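Mevalonate diphosphate decarboxylase (PDB 3LTO) probably catalyses the ATP-dependent decarboxylation of mevalonate diphosphate to isopentenyl diphosphate in isoprenoid biosynthesis. Local coordinates at residues Ile11-Tyr16 with Ser30-Thr35. Sequence-based numbering, arbitrary orientation.
Sequences IALIKY and SSLSYT. With SO4 (sulfate ion), chain C; SO4 (sulfate ion), chain D.
With CG1 turned anti to its backbone N (chi1 -180°), I11 sends its longer branch off the paired strand and keeps the short one, CG2, close to it; Y34 likewise carries its ring away, CG anti to N at -177°, so the two meet as CG2 against CB at 3.8 Å. Beta-branched and aromatic residues suit an extended backbone, and the Y34 hydroxyl finds its partner at the backbone N of L176. Their backbones form an antiparallel hydrogen-bonded pair: I11 N donates to Y34 O at 2.9 Å and Y34 N returns a bond to I11 O. At the next pair, non-hydrogen-bonded, small residues permit a CA-CA distance of 3.7 Å between A12 and S33. A classic beta bulge follows, L13 and I14 both facing L32, within the mixed sheet of the GHMP-type N-terminal domain, where strand 2-12 ends against strand 31-47. L32 O takes a 2.7 Å bond from L13 N, nearly along its C=O axis, and a weak, longer one from I14 N; L32 N gives another weak bond to I14 O. Leucine and isoleucine fit the buried apolar side here: I14 and L32 both touch L219 of helix 208-224, and L13 touches F223. Past the bulge the chain leaves the sheet and Y16 N points almost straight (176°) at O1 of the chain C sulfate, 2.7 Å off and probably from the crystallisation liquor, as is the chain D ion; A12 CB, a methyl small enough, probably, to let the anion come this near, is also close to that oxygen. R152 is hydrogen-bonded through NE to S31 OG, a short polar group suited to it, and through NH2 to a sulfate. O1 of the chain D sulfate sits at the edge of the Y16 ring, in its plane, and accepts a 2.6 Å bond from Y16 OH.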
ATOM      1  N   ILE A  11      10.331  12.943  13.157  1.00  6.38           N
ATOM      2  CA  ILE A  11      10.699  12.068  14.267  1.00  7.51           C
ATOM      3  C   ILE A  11       9.586  11.054  14.561  1.00  8.69           C
ATOM      4  O   ILE A  11       8.447  11.416  14.864  1.00  8.37           O
ATOM      5  CB  ILE A  11      10.980  12.892  15.539  1.00  8.91           C
ATOM      6  CG1 ILE A  11      11.375  11.962  16.686  1.00  8.13           C
ATOM      7  CG2 ILE A  11       9.751  13.703  15.917  1.00  3.30           C
ATOM      8  CD1 ILE A  11      12.674  11.225  16.461  1.00 10.97           C
ATOM      9  N   ALA A  12       9.937   9.778  14.470  1.00  7.89           N
ATOM     10  CA  ALA A  12       8.991   8.696  14.690  1.00  6.81           C
ATOM     11  C   ALA A  12       8.710   8.341  16.149  1.00  5.84           C
ATOM     12  O   ALA A  12       9.628   8.188  16.953  1.00  4.84           O
ATOM     13  CB  ALA A  12       9.470   7.452  13.936  1.00  7.10           C
ATOM     14  N   LEU A  13       7.424   8.229  16.478  1.00  6.76           N
ATOM     15  CA  LEU A  13       6.974   7.834  17.814  1.00  8.09           C
ATOM     16  C   LEU A  13       6.886   6.295  17.800  1.00  9.55           C
ATOM     17  O   LEU A  13       7.186   5.633  18.801  1.00  9.14           O
ATOM     18  CB  LEU A  13       5.610   8.467  18.125  1.00  6.83           C
ATOM     19  CG  LEU A  13       5.628   9.893  18.699  1.00  9.01           C
ATOM     20  CD1 LEU A  13       6.565  10.763  17.896  1.00 12.36           C
ATOM     21  CD2 LEU A  13       4.227  10.482  18.706  1.00  4.98           C
ATOM     22  N   ILE A  14       6.461   5.745  16.658  1.00  8.68           N
ATOM     23  CA  ILE A  14       6.392   4.294  16.436  1.00  8.58           C
ATOM     24  C   ILE A  14       7.441   4.100  15.327  1.00  9.63           C
ATOM     25  O   ILE A  14       7.361   4.735  14.272  1.00  8.71           O
ATOM     26  CB  ILE A  14       5.001   3.845  15.935  1.00  7.63           C
ATOM     27  CG1 ILE A  14       3.930   4.190  16.978  1.00  7.17           C
ATOM     28  CG2 ILE A  14       5.008   2.341  15.670  1.00  7.65           C
ATOM     29  CD1 ILE A  14       4.073   3.431  18.296  1.00  3.21           C
ATOM     30  N   LYS A  15       8.417   3.230  15.562  1.00  9.28           N
ATOM     31  CA  LYS A  15       9.519   3.043  14.614  1.00  9.96           C
ATOM     32  C   LYS A  15       9.352   2.087  13.437  1.00  9.87           C
ATOM     33  O   LYS A  15       8.876   0.971  13.588  1.00 12.24           O
ATOM     34  CB  LYS A  15      10.784   2.603  15.367  1.00  9.64           C
ATOM     35  CG  LYS A  15      11.070   3.317  16.686  1.00 11.85           C
ATOM     36  CD  LYS A  15      11.377   4.783  16.486  1.00  9.76           C
ATOM     37  CE  LYS A  15      11.779   5.437  17.801  1.00 10.51           C
ATOM     38  NZ  LYS A  15      12.035   6.902  17.643  1.00  6.66           N
ATOM     39  N   TYR A  16       9.785   2.542  12.266  1.00  9.61           N
ATOM     40  CA  TYR A  16       9.781   1.733  11.057  1.00  9.25           C
ATOM     41  C   TYR A  16      11.014   0.848  11.208  1.00  8.93           C
ATOM     42  O   TYR A  16      10.946  -0.366  11.078  1.00  8.52           O
ATOM     43  CB  TYR A  16       9.914   2.629   9.824  1.00  7.83           C
ATOM     44  CG  TYR A  16      10.502   1.936   8.613  1.00  9.12           C
ATOM     45  CD1 TYR A  16       9.995   0.717   8.155  1.00  6.18           C
ATOM     46  CD2 TYR A  16      11.568   2.508   7.921  1.00  7.35           C
ATOM     47  CE1 TYR A  16      10.542   0.090   7.037  1.00  7.21           C
ATOM     48  CE2 TYR A  16      12.116   1.896   6.810  1.00  8.61           C
ATOM     49  CZ  TYR A  16      11.606   0.687   6.371  1.00  9.46           C
ATOM     50  OH  TYR A  16      12.191   0.078   5.287  1.00  9.53           O
ATOM     51  N   SER A  30       3.707  -0.572  10.575  1.00  7.98           N
ATOM     52  CA  SER A  30       3.452   0.822  10.300  1.00  8.21           C
ATOM     53  C   SER A  30       4.376   1.675  11.155  1.00  8.30           C
ATOM     54  O   SER A  30       5.021   1.182  12.093  1.00  7.32           O
ATOM     55  CB  SER A  30       1.999   1.164  10.624  1.00  6.56           C
ATOM     56  OG  SER A  30       1.114   0.414   9.816  1.00  9.89           O
ATOM     57  N   SER A  31       4.434   2.958  10.818  1.00  6.25           N
ATOM     58  CA  SER A  31       5.243   3.914  11.555  1.00  6.51           C
ATOM     59  C   SER A  31       4.501   5.246  11.625  1.00  7.79           C
ATOM     60  O   SER A  31       3.744   5.596  10.715  1.00  9.93           O
ATOM     61  CB  SER A  31       6.616   4.084  10.891  1.00  6.88           C
ATOM     62  OG  SER A  31       6.513   4.503   9.536  1.00 11.01           O
ATOM     63  N   LEU A  32       4.702   5.969  12.723  1.00  8.53           N
ATOM     64  CA  LEU A  32       4.063   7.264  12.956  1.00  9.76           C
ATOM     65  C   LEU A  32       5.112   8.290  13.388  1.00 11.32           C
ATOM     66  O   LEU A  32       5.864   8.052  14.340  1.00 10.44           O
ATOM     67  CB  LEU A  32       3.006   7.138  14.056  1.00 10.05           C
ATOM     68  CG  LEU A  32       2.337   8.437  14.497  1.00 10.37           C
ATOM     69  CD1 LEU A  32       1.245   8.808  13.519  1.00 13.08           C
ATOM     70  CD2 LEU A  32       1.751   8.262  15.873  1.00 15.77           C
ATOM     71  N   SER A  33       5.155   9.434  12.710  1.00  9.90           N
ATOM     72  CA  SER A  33       6.138  10.448  13.053  1.00 11.84           C
ATOM     73  C   SER A  33       5.590  11.868  13.066  1.00 12.51           C
ATOM     74  O   SER A  33       4.546  12.155  12.478  1.00 12.18           O
ATOM     75  CB  SER A  33       7.320  10.373  12.083  1.00 11.29           C
ATOM     76  OG  SER A  33       6.893  10.625  10.754  1.00 12.76           O
ATOM     77  N   TYR A  34       6.308  12.748  13.756  1.00 12.78           N
ATOM     78  CA  TYR A  34       5.940  14.151  13.839  1.00 12.55           C
ATOM     79  C   TYR A  34       6.841  14.879  12.848  1.00 12.74           C
ATOM     80  O   TYR A  34       8.046  14.633  12.813  1.00 13.56           O
ATOM     81  CB  TYR A  34       6.196  14.696  15.241  1.00 12.30           C
ATOM     82  CG  TYR A  34       5.759  16.138  15.405  1.00 14.20           C
ATOM     83  CD1 TYR A  34       4.426  16.504  15.223  1.00 13.12           C
ATOM     84  CD2 TYR A  34       6.678  17.138  15.716  1.00 12.78           C
ATOM     85  CE1 TYR A  34       4.020  17.828  15.341  1.00 12.50           C
ATOM     86  CE2 TYR A  34       6.279  18.469  15.835  1.00 12.71           C
ATOM     87  CZ  TYR A  34       4.949  18.804  15.646  1.00 10.90           C
ATOM     88  OH  TYR A  34       4.546  20.117  15.749  1.00 11.72           O
ATOM     89  N   THR A  35       6.270  15.765  12.043  1.00 11.10           N
ATOM     90  CA  THR A  35       7.073  16.488  11.069  1.00 11.04           C
ATOM     91  C   THR A  35       7.698  17.722  11.723  1.00 12.92           C
ATOM     92  O   THR A  35       6.996  18.610  12.189  1.00 15.54           O
ATOM     93  CB  THR A  35       6.216  16.882   9.837  1.00  9.88           C
ATOM     94  OG1 THR A  35       5.566  15.711   9.316  1.00  2.99           O
ATOM     95  CG2 THR A  35       7.092  17.470   8.737  1.00  7.13           C
TER
HETATM   96  S   SO4 C 400      12.250   5.347  11.828  1.00 17.05           S
HETATM   97  O1  SO4 C 400      10.825   5.058  12.060  1.00 14.16           O
HETATM   98  O2  SO4 C 400      12.351   6.306  10.724  1.00 18.76           O
HETATM   99  O3  SO4 C 400      12.823   5.920  13.055  1.00 21.07           O
HETATM  100  O4  SO4 C 400      12.994   4.133  11.473  1.00 18.48           O
HETATM  101  S   SO4 D 401      15.250   1.615   4.083  1.00 23.05           S
HETATM  102  O1  SO4 D 401      13.875   1.297   3.672  1.00 21.67           O
HETATM  103  O2  SO4 D 401      15.598   2.982   3.666  1.00 21.90           O
HETATM  104  O3  SO4 D 401      15.356   1.512   5.547  1.00 23.24           O
HETATM  105  O4  SO4 D 401      16.182   0.658   3.461  1.00 23.84           O